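Side-chain contacts in extracellular solute-binding protein, family 1 (Trichodesmium erythraeum IMS101, PDB 6G7N), which binds ferric iron and, as an extracellular solute-binding protein, probably delivers it to an ABC transporter for uptake: residues N110-P114 and S115-T119; K250-E253 and Y254-S257; E270-V274 and A275-I279; D292-N295 and V296-G300. One frame throughout, in Å; residues are numbered along the deposited sequence. Where two conformers were deposited one is given.

Contact 1 of 4, residues N110-P114 and S115-T119; sequences NKVQP and SELST
The carboxylate of Glu116 receives the backbone N of Gln113 above its plane, 47° out of it, in a nearly straight hydrogen bond of 2.9 Å to OE2. The side-chain amide of Gln113 is inclined to the carboxylate by 27°. CA of Val112 lies 3.5 Å from OE2. Two waters connect the carboxylate with Lys111 O: one sits 2.6 Å from Glu116 OE1, the other 2.7 Å from Glu116 OE2. Glu116 gets there with CG beside its own backbone N (chi1 -60°) and the chain extended beyond, which carries the acid back over the turn. The side chain of Gln113 is bent, leaving CB as its nearest atom to OE2. The backbone closes the 3-10 turn through Glu116 N to Gln113 O and Leu117 N to Pro114 O. Underneath, Val112 CG1 meets Leu117 CD2 at 4.2 Å, the side chains crossing at about a right angle, and both rest on Tyr107 of strand 96-108. The bond from Gln113 N to OE2 resembles one half of a capping box; the return bond, Glu116 N to Gln113 O, is made by the backbone. The arrangement would favour a charged carboxylate, its load shared between an N-H and water.

Contact 2 of 4, residues K250-E253 and Y254-S257; sequences KFLE and YLVS
Phe251 turns its ring toward Leu255 by holding CG anti to its backbone N (chi1 -174°), while Leu255 keeps CG beside its own N (chi1 -69°), so two side chains four residues apart meet on one flank of the helix. Leu255 CG lies over one face of the ring, 4.2 Å above the plane and offset toward the rim. Both its methyls stay on that same side of the ring: CD1 approaches Phe251 CE2 at 3.8 Å and CD2 approaches CZ at 4.1 Å. Leu252 adds a looser apolar touch, its CD2 standing 4.4 Å from Leu255 CD1. The backbone bonds Tyr254 N to Lys250 O and Leu255 N to Phe251 O follow the alpha-helical pattern, after which Val256 N turns to Glu253 O. Ser257 then folds its hydroxyl back on the turn, OG donating to Tyr254 O at 2.8 Å in the carbonyl plane; the same oxygen also takes Ser257 N. Ser257 is also the N-cap of helix 258-266, through a weak bond from Ala260 N to OG, joining one helix to the next. Phe251 meets Phe21 edge-to-face against helix 15-25, Glu253 bonds Ser77 beside helix 78-83, and Leu252, Leu255 and Val256 rest on Phe98 of strand 96-108.

Contact 3 of 4, residues E270-V274 and A275-I279; sequences EYPVV and AGVPI
Pro272 and Val277 form the apolar centre of this folded-back loop. CG of the proline ring lies 3.7 Å from Val277 CG1, the two side chains meeting obliquely, and Pro272 CD touches Ile279 CD1 at 3.8 Å, proline and isoleucine crossing at about a right angle. Val277 has two branches with different tasks: CG1, anti to its backbone N (chi1 176°), faces the proline, whereas CG2 goes to Val274, 3.9 Å from its CB. A slighter touch joins Tyr271 CD1 to Ile279 CG2.

What brings these groups together is a type II beta turn from Val274 to Val277. Its closing bond, Val277 N to Val274 O, is straight but weak at 3.3 Å. A water also donates to both Val274 O and Val277 O, 2.8 Å from each, and links the two ends of the turn. Gly276 takes the third position with a positive phi of 91°, as expected for this turn type, where glycine is strongly favoured.

Further out, the side chain of Gln261 holds the approach to the turn: its OE1 accepts from both Val273 N and Val274 N. Glu270, just upstream, is salt-bridged to Arg101 and bonded to Asn268, two residues of the ligand pocket. Tyr271 packs edge-to-face on Phe289 and is backbone-bonded to Lys100 where the short, weakly bonded strand 271-272 runs antiparallel to strand 96-108, while Pro272 and Val277 lie against helix 258-266.

Contact 4 of 4, residues D292-N295 and V296-G300; sequences DSTN and VSVYG
Asn295 grips the start of the following helix with a single oxygen. Its OD1 accepts from Ser297 OG at 2.7 Å and from Ser297 N at 2.9 Å, the two donors arriving from opposite faces of the amide plane. The hydroxyl comes from well above that plane, 38° out of it, and the N-H from a smaller tilt. CG of Asn295 stands anti to the backbone N (chi1 -174°), which swings the amide forward over the first turn. Its backbone takes part as well: Asn295 O receives Val298 N at 3.0 Å. The other end of the amide is held too, ND2 donating to Arg89 O, so the rotation of the group is fixed from both sides.

This is a helix-capping arrangement at the entry to the short helix around 297-301, in which an asparagine ahead of the helix satisfies a main-chain N-H that has no carbonyl of an earlier turn to bond.

Thr294, just before the asparagine, adds an apolar touch. Its methyl CG2 rests 4.1 Å from Val298 CG2, the side chains crossing at about a right angle, while OG1 looks back and donates to Asp292 OD1 at 2.7 Å. Thr294 N reaches the same oxygen at 2.9 Å, from the same face of the carboxylate plane, completing an Asx turn. One branch of the threonine is therefore apolar toward the helix and the other polar toward the loop. Val296, following the asparagine, packs outside the contact, on Trp95, Ala60 of helix 60-68 and Ile233 of strand 231-239.

Overall arrangement
Along the chain the four contacts come in series, each closing before the next opens. Contacts 1 and 2 lie on opposite sides of the chain's centre, their centres about 40 Å apart, yet both are tied to strand 96-108: contact 1 follows its end, and contact 2 rests on it. Contact 3 pairs with the same strand and touches contact 2, Val256 O meeting Val274 CG2 at 3.6 Å. Contact 4, about 19 Å from contact 3 between centres, packs against strand 231-239, a neighbour of 96-108 in the mixed sheet. Local turns and caps are set around one sheet, and Glu270 of contact 3 bonds Arg101 and Asn268 of the ligand pocket.

Contact 1 of 4, residues N110-P114 and S115-T119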
loop_
_atom_site.group_PDB
_atom_site.type_symbol
_atom_site.label_atom_id
_atom_site.label_comp_id
_atom_site.label_asym_id
_atom_site.label_seq_id
_atom_site.Cartn_x
_atom_site.Cartn_y
_atom_site.Cartn_z
ATOM N N ASN A 110 18.651 10.183 -16.056
ATOM C CA ASN A 110 19.507 10.393 -17.210
ATOM C C ASN A 110 18.749 10.132 -18.518
ATOM O O ASN A 110 18.938 10.857 -19.511
ATOM C CB ASN A 110 20.719 9.459 -17.099
ATOM C CG ASN A 110 21.790 9.771 -18.099
ATOM O OD1 ASN A 110 22.217 10.909 -18.215
ATOM N ND2 ASN A 110 22.225 8.759 -18.833
ATOM N N LYS A 111 17.908 9.090 -18.532
ATOM C CA LYS A 111 17.298 8.620 -19.781
ATOM C C LYS A 111 15.889 9.171 -20.033
ATOM O O LYS A 111 15.434 9.163 -21.181
ATOM C CB LYS A 111 17.282 7.086 -19.830
ATOM C CG LYS A 111 18.641 6.411 -19.646
ATOM C CD LYS A 111 19.636 6.744 -20.721
ATOM C CE LYS A 111 19.294 5.993 -21.984
ATOM N NZ LYS A 111 20.386 6.161 -22.980
ATOM N N VAL A 112 15.190 9.619 -18.979
ATOM C CA VAL A 112 13.778 9.973 -19.056
ATOM C C VAL A 112 13.539 11.338 -18.426
ATOM O O VAL A 112 13.819 11.536 -17.243
ATOM C CB VAL A 112 12.919 8.920 -18.328
ATOM C CG1 VAL A 112 11.429 9.266 -18.386
ATOM C CG2 VAL A 112 13.108 7.541 -18.935
ATOM N N GLN A 113 12.991 12.259 -19.207
ATOM C CA GLN A 113 12.521 13.544 -18.680
ATOM C C GLN A 113 11.091 13.374 -18.187
ATOM O O GLN A 113 10.319 12.646 -18.805
ATOM C CB GLN A 113 12.574 14.605 -19.778
ATOM C CG GLN A 113 13.970 14.855 -20.356
ATOM C CD GLN A 113 14.971 15.214 -19.293
ATOM O OE1 GLN A 113 15.992 14.536 -19.125
ATOM N NE2 GLN A 113 14.660 16.246 -18.523
ATOM N N PRO A 114 10.719 14.006 -17.064
ATOM C CA PRO A 114 9.314 13.852 -16.577
ATOM C C PRO A 114 8.254 14.277 -17.580
ATOM O O PRO A 114 7.152 13.758 -17.538
ATOM C CB PRO A 114 9.252 14.725 -15.315
ATOM C CG PRO A 114 10.631 15.193 -15.057
ATOM C CD PRO A 114 11.578 14.730 -16.111
ATOM N N SER A 115 8.588 15.173 -18.506
ATOM C CA SER A 115 7.684 15.541 -19.601
ATOM C C SER A 115 7.266 14.371 -20.489
ATOM O O SER A 115 6.227 14.443 -21.153
ATOM C CB SER A 115 8.330 16.636 -20.460
ATOM O OG SER A 115 9.466 16.121 -21.132
ATOM N N GLU A 116 8.037 13.282 -20.479
ATOM C CA GLU A 116 7.704 12.074 -21.238
ATOM C C GLU A 116 6.676 11.194 -20.567
ATOM O O GLU A 116 6.195 10.236 -21.180
ATOM C CB GLU A 116 8.954 11.222 -21.475
ATOM C CG GLU A 116 10.055 11.917 -22.242
ATOM C CD GLU A 116 11.306 11.065 -22.322
ATOM O OE1 GLU A 116 11.218 9.916 -22.780
ATOM O OE2 GLU A 116 12.377 11.536 -21.911
ATOM N N LEU A 117 6.362 11.492 -19.314
ATOM C CA LEU A 117 5.443 10.686 -18.515
ATOM C C LEU A 117 4.096 11.387 -18.360
ATOM O O LEU A 117 4.021 12.616 -18.372
ATOM C CB LEU A 117 6.065 10.425 -17.142
ATOM C CG LEU A 117 7.443 9.755 -17.177
ATOM C CD1 LEU A 117 8.074 9.666 -15.807
ATOM C CD2 LEU A 117 7.365 8.398 -17.852
ATOM N N SER A 118 3.041 10.597 -18.149
ATOM C CA SER A 118 1.698 11.155 -17.981
ATOM C C SER A 118 0.833 10.247 -17.125
ATOM O O SER A 118 0.556 10.565 -15.955
ATOM C CB SER A 118 1.061 11.444 -19.350
ATOM O OG SER A 118 1.038 10.304 -20.174
ATOM N N THR A 119 0.403 9.131 -17.703
ATOM C CA THR A 119 -0.586 8.268 -17.096
ATOM C C THR A 119 -0.107 6.815 -17.018
ATOM O O THR A 119 0.818 6.400 -17.713
ATOM C CB THR A 119 -1.885 8.282 -17.914
ATOM O OG1 THR A 119 -1.570 7.768 -19.197
ATOM C CG2 THR A 119 -2.462 9.712 -18.039
HETATM O O HOH W 1 13.387 8.485 -22.827
HETATM O O HOH W 2 14.931 11.624 -22.897
#

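Contact 2 of 4, residues K250-E253 and Y254-S257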
loop_
_atom_site.group_PDB
_atom_site.type_symbol
_atom_site.label_atom_id
_atom_site.label_comp_id
_atom_site.label_asym_id
_atom_site.label_seq_id
_atom_site.Cartn_x
_atom_site.Cartn_y
_atom_site.Cartn_z
ATOM N N LYS A 250 -10.319 1.889 21.070
ATOM C CA LYS A 250 -9.427 2.955 21.569
ATOM C C LYS A 250 -8.110 2.971 20.809
ATOM O O LYS A 250 -7.548 4.065 20.556
ATOM C CB LYS A 250 -9.160 2.800 23.064
ATOM C CG LYS A 250 -10.331 3.169 23.968
ATOM C CD LYS A 250 -9.944 3.082 25.445
ATOM C CE LYS A 250 -11.082 3.503 26.380
ATOM N NZ LYS A 250 -10.672 3.530 27.812
ATOM N N PHE A 251 -7.582 1.799 20.489
ATOM C CA PHE A 251 -6.327 1.741 19.752
ATOM C C PHE A 251 -6.473 2.317 18.347
ATOM O O PHE A 251 -5.634 3.156 17.946
ATOM C CB PHE A 251 -5.813 0.302 19.714
ATOM C CG PHE A 251 -4.448 0.185 19.088
ATOM C CD1 PHE A 251 -3.330 0.674 19.736
ATOM C CD2 PHE A 251 -4.275 -0.398 17.845
ATOM C CE1 PHE A 251 -2.063 0.595 19.178
ATOM C CE2 PHE A 251 -3.011 -0.502 17.277
ATOM C CZ PHE A 251 -1.909 -0.012 17.942
ATOM N N LEU A 252 -7.505 1.914 17.617
ATOM C CA LEU A 252 -7.699 2.495 16.283
ATOM C C LEU A 252 -7.864 4.004 16.342
ATOM O O LEU A 252 -7.304 4.744 15.518
ATOM C CB LEU A 252 -8.887 1.858 15.570
ATOM C CG LEU A 252 -8.828 0.342 15.330
ATOM C CD1 LEU A 252 -9.953 -0.036 14.402
ATOM C CD2 LEU A 252 -7.458 -0.104 14.774
ATOM N N GLU A 253 -8.634 4.483 17.315
ATOM C CA GLU A 253 -8.825 5.930 17.443
ATOM C C GLU A 253 -7.509 6.625 17.776
ATOM O O GLU A 253 -7.222 7.705 17.255
ATOM C CB GLU A 253 -9.894 6.236 18.461
ATOM C CG GLU A 253 -11.273 5.846 17.977
ATOM C CD GLU A 253 -12.410 6.102 18.958
ATOM O OE1 GLU A 253 -12.166 6.189 20.176
ATOM O OE2 GLU A 253 -13.581 6.140 18.502
ATOM N N TYR A 254 -6.696 6.029 18.651
ATOM C CA TYR A 254 -5.394 6.600 18.952
ATOM C C TYR A 254 -4.530 6.740 17.699
ATOM O O TYR A 254 -3.817 7.735 17.532
ATOM C CB TYR A 254 -4.709 5.742 20.027
ATOM C CG TYR A 254 -3.252 6.068 20.150
ATOM C CD1 TYR A 254 -2.806 7.248 20.731
ATOM C CD2 TYR A 254 -2.292 5.226 19.572
ATOM C CE1 TYR A 254 -1.443 7.553 20.756
ATOM C CE2 TYR A 254 -0.967 5.531 19.587
ATOM C CZ TYR A 254 -0.540 6.688 20.163
ATOM O OH TYR A 254 0.804 7.010 20.103
ATOM N N LEU A 255 -4.614 5.765 16.789
ATOM C CA LEU A 255 -3.793 5.797 15.583
ATOM C C LEU A 255 -4.050 6.980 14.666
ATOM O O LEU A 255 -3.169 7.299 13.852
ATOM C CB LEU A 255 -3.918 4.501 14.792
ATOM C CG LEU A 255 -3.296 3.252 15.430
ATOM C CD1 LEU A 255 -3.598 2.058 14.534
ATOM C CD2 LEU A 255 -1.813 3.397 15.630
ATOM N N VAL A 256 -5.222 7.623 14.760
ATOM C CA VAL A 256 -5.481 8.804 13.938
ATOM C C VAL A 256 -5.067 10.105 14.605
ATOM O O VAL A 256 -5.191 11.166 13.992
ATOM C CB VAL A 256 -6.916 8.882 13.393
ATOM C CG1 VAL A 256 -7.255 7.615 12.617
ATOM C CG2 VAL A 256 -7.948 9.141 14.474
ATOM N N SER A 257 -4.582 10.047 15.848
ATOM C CA SER A 257 -4.084 11.253 16.487
ATOM C C SER A 257 -2.865 11.799 15.717
ATOM O O SER A 257 -2.120 11.034 15.103
ATOM C CB SER A 257 -3.729 10.996 17.951
ATOM O OG SER A 257 -2.591 10.147 18.085
#

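Contact 3 of 4, residues E270-V274 and A275-I279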
loop_
_atom_site.group_PDB
_atom_site.type_symbol
_atom_site.label_atom_id
_atom_site.label_comp_id
_atom_site.label_asym_id
_atom_site.label_seq_id
_atom_site.Cartn_x
_atom_site.Cartn_y
_atom_site.Cartn_z
ATOM N N GLU A 270 5.840 6.343 4.743
ATOM C CA GLU A 270 4.516 6.490 4.150
ATOM C C GLU A 270 3.948 7.880 4.476
ATOM O O GLU A 270 4.499 8.619 5.311
ATOM C CB GLU A 270 3.590 5.345 4.601
ATOM C CG GLU A 270 4.023 4.030 4.005
ATOM C CD GLU A 270 3.130 2.854 4.362
ATOM O OE1 GLU A 270 1.871 2.965 4.229
ATOM O OE2 GLU A 270 3.666 1.782 4.739
ATOM N N TYR A 271 2.858 8.217 3.795
ATOM C CA TYR A 271 2.138 9.454 4.066
ATOM C C TYR A 271 1.112 9.211 5.159
ATOM O O TYR A 271 0.510 8.144 5.234
ATOM C CB TYR A 271 1.409 9.920 2.799
ATOM C CG TYR A 271 2.305 10.238 1.621
ATOM C CD1 TYR A 271 2.842 11.512 1.470
ATOM C CD2 TYR A 271 2.645 9.288 0.672
ATOM C CE1 TYR A 271 3.699 11.817 0.414
ATOM C CE2 TYR A 271 3.512 9.589 -0.396
ATOM C CZ TYR A 271 4.031 10.850 -0.510
ATOM O OH TYR A 271 4.896 11.112 -1.576
ATOM N N PRO A 272 0.812 10.231 5.972
ATOM C CA PRO A 272 -0.340 10.145 6.869
ATOM C C PRO A 272 -1.620 10.064 6.092
ATOM O O PRO A 272 -1.694 10.508 4.944
ATOM C CB PRO A 272 -0.310 11.478 7.653
ATOM C CG PRO A 272 1.054 12.014 7.410
ATOM C CD PRO A 272 1.444 11.560 6.054
ATOM N N VAL A 273 -2.672 9.489 6.703
ATOM C CA VAL A 273 -4.017 9.600 6.134
ATOM C C VAL A 273 -4.767 10.842 6.621
ATOM O O VAL A 273 -5.704 11.277 5.949
ATOM C CB VAL A 273 -4.884 8.341 6.351
ATOM C CG1 VAL A 273 -4.205 7.119 5.778
ATOM C CG2 VAL A 273 -5.254 8.151 7.807
ATOM N N VAL A 274 -4.370 11.394 7.779
ATOM C CA VAL A 274 -5.131 12.472 8.398
ATOM C C VAL A 274 -4.698 13.827 7.864
ATOM O O VAL A 274 -3.517 14.168 7.864
ATOM C CB VAL A 274 -5.025 12.388 9.919
ATOM C CG1 VAL A 274 -5.729 13.571 10.585
ATOM C CG2 VAL A 274 -5.570 11.080 10.454
ATOM N N ALA A 275 -5.680 14.601 7.433
ATOM C CA ALA A 275 -5.434 15.941 6.922
ATOM C C ALA A 275 -4.715 16.791 7.970
ATOM O O ALA A 275 -5.056 16.768 9.156
ATOM C CB ALA A 275 -6.741 16.613 6.524
ATOM N N GLY A 276 -3.717 17.541 7.524
ATOM C CA GLY A 276 -3.027 18.481 8.384
ATOM C C GLY A 276 -1.815 17.926 9.105
ATOM O O GLY A 276 -1.002 18.691 9.645
ATOM N N VAL A 277 -1.645 16.609 9.134
ATOM C CA VAL A 277 -0.458 16.054 9.751
ATOM C C VAL A 277 0.724 16.324 8.809
ATOM O O VAL A 277 0.670 15.974 7.625
ATOM C CB VAL A 277 -0.645 14.552 10.000
ATOM C CG1 VAL A 277 0.630 13.933 10.550
ATOM C CG2 VAL A 277 -1.797 14.322 10.959
ATOM N N PRO A 278 1.813 16.900 9.313
ATOM C CA PRO A 278 2.971 17.149 8.462
ATOM C C PRO A 278 3.526 15.875 7.827
ATOM O O PRO A 278 3.506 14.799 8.430
ATOM C CB PRO A 278 3.983 17.808 9.406
ATOM C CG PRO A 278 3.105 18.484 10.410
ATOM C CD PRO A 278 1.996 17.488 10.653
ATOM N N ILE A 279 4.054 16.049 6.626
ATOM C CA ILE A 279 4.630 15.014 5.796
ATOM C C ILE A 279 6.089 14.765 6.200
ATOM O O ILE A 279 6.798 15.709 6.529
ATOM C CB ILE A 279 4.580 15.510 4.300
ATOM C CG1 ILE A 279 3.140 15.886 3.891
ATOM C CG2 ILE A 279 5.153 14.489 3.338
ATOM C CD1 ILE A 279 2.160 14.815 4.246
HETATM O O HOH W 3 -1.356 14.767 6.166
#

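Contact 4 of 4, residues D292-N295 and V296-G300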
loop_
_atom_site.group_PDB
_atom_site.type_symbol
_atom_site.label_atom_id
_atom_site.label_comp_id
_atom_site.label_asym_id
_atom_site.label_seq_id
_atom_site.Cartn_x
_atom_site.Cartn_y
_atom_site.Cartn_z
ATOM N N ASP A 292 -6.334 9.786 -6.471
ATOM C CA ASP A 292 -7.622 9.277 -6.950
ATOM C C ASP A 292 -8.595 9.126 -5.767
ATOM O O ASP A 292 -8.182 8.724 -4.680
ATOM C CB ASP A 292 -7.325 7.961 -7.683
ATOM C CG ASP A 292 -8.471 7.407 -8.512
ATOM O OD1 ASP A 292 -9.665 7.607 -8.188
ATOM O OD2 ASP A 292 -8.146 6.730 -9.513
ATOM N N SER A 293 -9.865 9.485 -5.950
ATOM C CA SER A 293 -10.887 9.334 -4.894
ATOM C C SER A 293 -11.550 7.964 -4.870
ATOM O O SER A 293 -12.422 7.752 -4.046
ATOM C CB SER A 293 -11.911 10.435 -4.986
ATOM O OG SER A 293 -12.601 10.324 -6.204
ATOM N N THR A 294 -11.142 7.044 -5.734
ATOM C CA THR A 294 -11.712 5.694 -5.724
ATOM C C THR A 294 -11.589 5.053 -4.342
ATOM O O THR A 294 -10.548 5.135 -3.695
ATOM C CB THR A 294 -10.966 4.826 -6.754
ATOM O OG1 THR A 294 -11.183 5.364 -8.063
ATOM C CG2 THR A 294 -11.429 3.360 -6.763
ATOM N N ASN A 295 -12.664 4.401 -3.876
ATOM C CA ASN A 295 -12.567 3.714 -2.610
ATOM C C ASN A 295 -11.664 2.493 -2.769
ATOM O O ASN A 295 -11.869 1.653 -3.653
ATOM C CB ASN A 295 -13.962 3.321 -2.099
ATOM C CG ASN A 295 -13.869 2.749 -0.712
ATOM O OD1 ASN A 295 -13.503 1.572 -0.531
ATOM N ND2 ASN A 295 -14.144 3.567 0.284
ATOM N N VAL A 296 -10.680 2.363 -1.870
ATOM C CA VAL A 296 -9.660 1.323 -2.024
ATOM C C VAL A 296 -10.232 -0.092 -1.868
ATOM O O VAL A 296 -9.579 -1.043 -2.288
ATOM C CB VAL A 296 -8.454 1.560 -1.093
ATOM C CG1 VAL A 296 -7.763 2.884 -1.434
ATOM C CG2 VAL A 296 -8.838 1.527 0.367
ATOM N N SER A 297 -11.439 -0.238 -1.306
ATOM C CA SER A 297 -12.080 -1.568 -1.291
ATOM C C SER A 297 -12.266 -2.154 -2.685
ATOM O O SER A 297 -12.304 -3.368 -2.818
ATOM C CB SER A 297 -13.418 -1.549 -0.573
ATOM O OG SER A 297 -14.397 -0.817 -1.269
ATOM N N VAL A 298 -12.389 -1.303 -3.707
ATOM C CA VAL A 298 -12.496 -1.777 -5.099
ATOM C C VAL A 298 -11.344 -2.703 -5.449
ATOM O O VAL A 298 -11.489 -3.635 -6.253
ATOM C CB VAL A 298 -12.525 -0.548 -6.061
ATOM C CG1 VAL A 298 -12.286 -0.949 -7.497
ATOM C CG2 VAL A 298 -13.850 0.181 -5.900
ATOM N N TYR A 299 -10.167 -2.415 -4.881
ATOM C CA TYR A 299 -8.945 -3.189 -5.194
ATOM C C TYR A 299 -9.094 -4.614 -4.789
ATOM O O TYR A 299 -8.609 -5.543 -5.442
ATOM C CB TYR A 299 -7.704 -2.706 -4.443
ATOM C CG TYR A 299 -7.363 -1.265 -4.598
ATOM C CD1 TYR A 299 -7.932 -0.494 -5.599
ATOM C CD2 TYR A 299 -6.495 -0.656 -3.703
ATOM C CE1 TYR A 299 -7.672 0.864 -5.690
ATOM C CE2 TYR A 299 -6.203 0.690 -3.816
ATOM C CZ TYR A 299 -6.798 1.444 -4.813
ATOM O OH TYR A 299 -6.546 2.786 -4.920
ATOM N N GLY A 300 -9.739 -4.821 -3.652
ATOM C CA GLY A 300 -10.062 -6.177 -3.188
ATOM C C GLY A 300 -11.204 -6.806 -3.946
ATOM O O GLY A 300 -11.131 -7.972 -4.358
#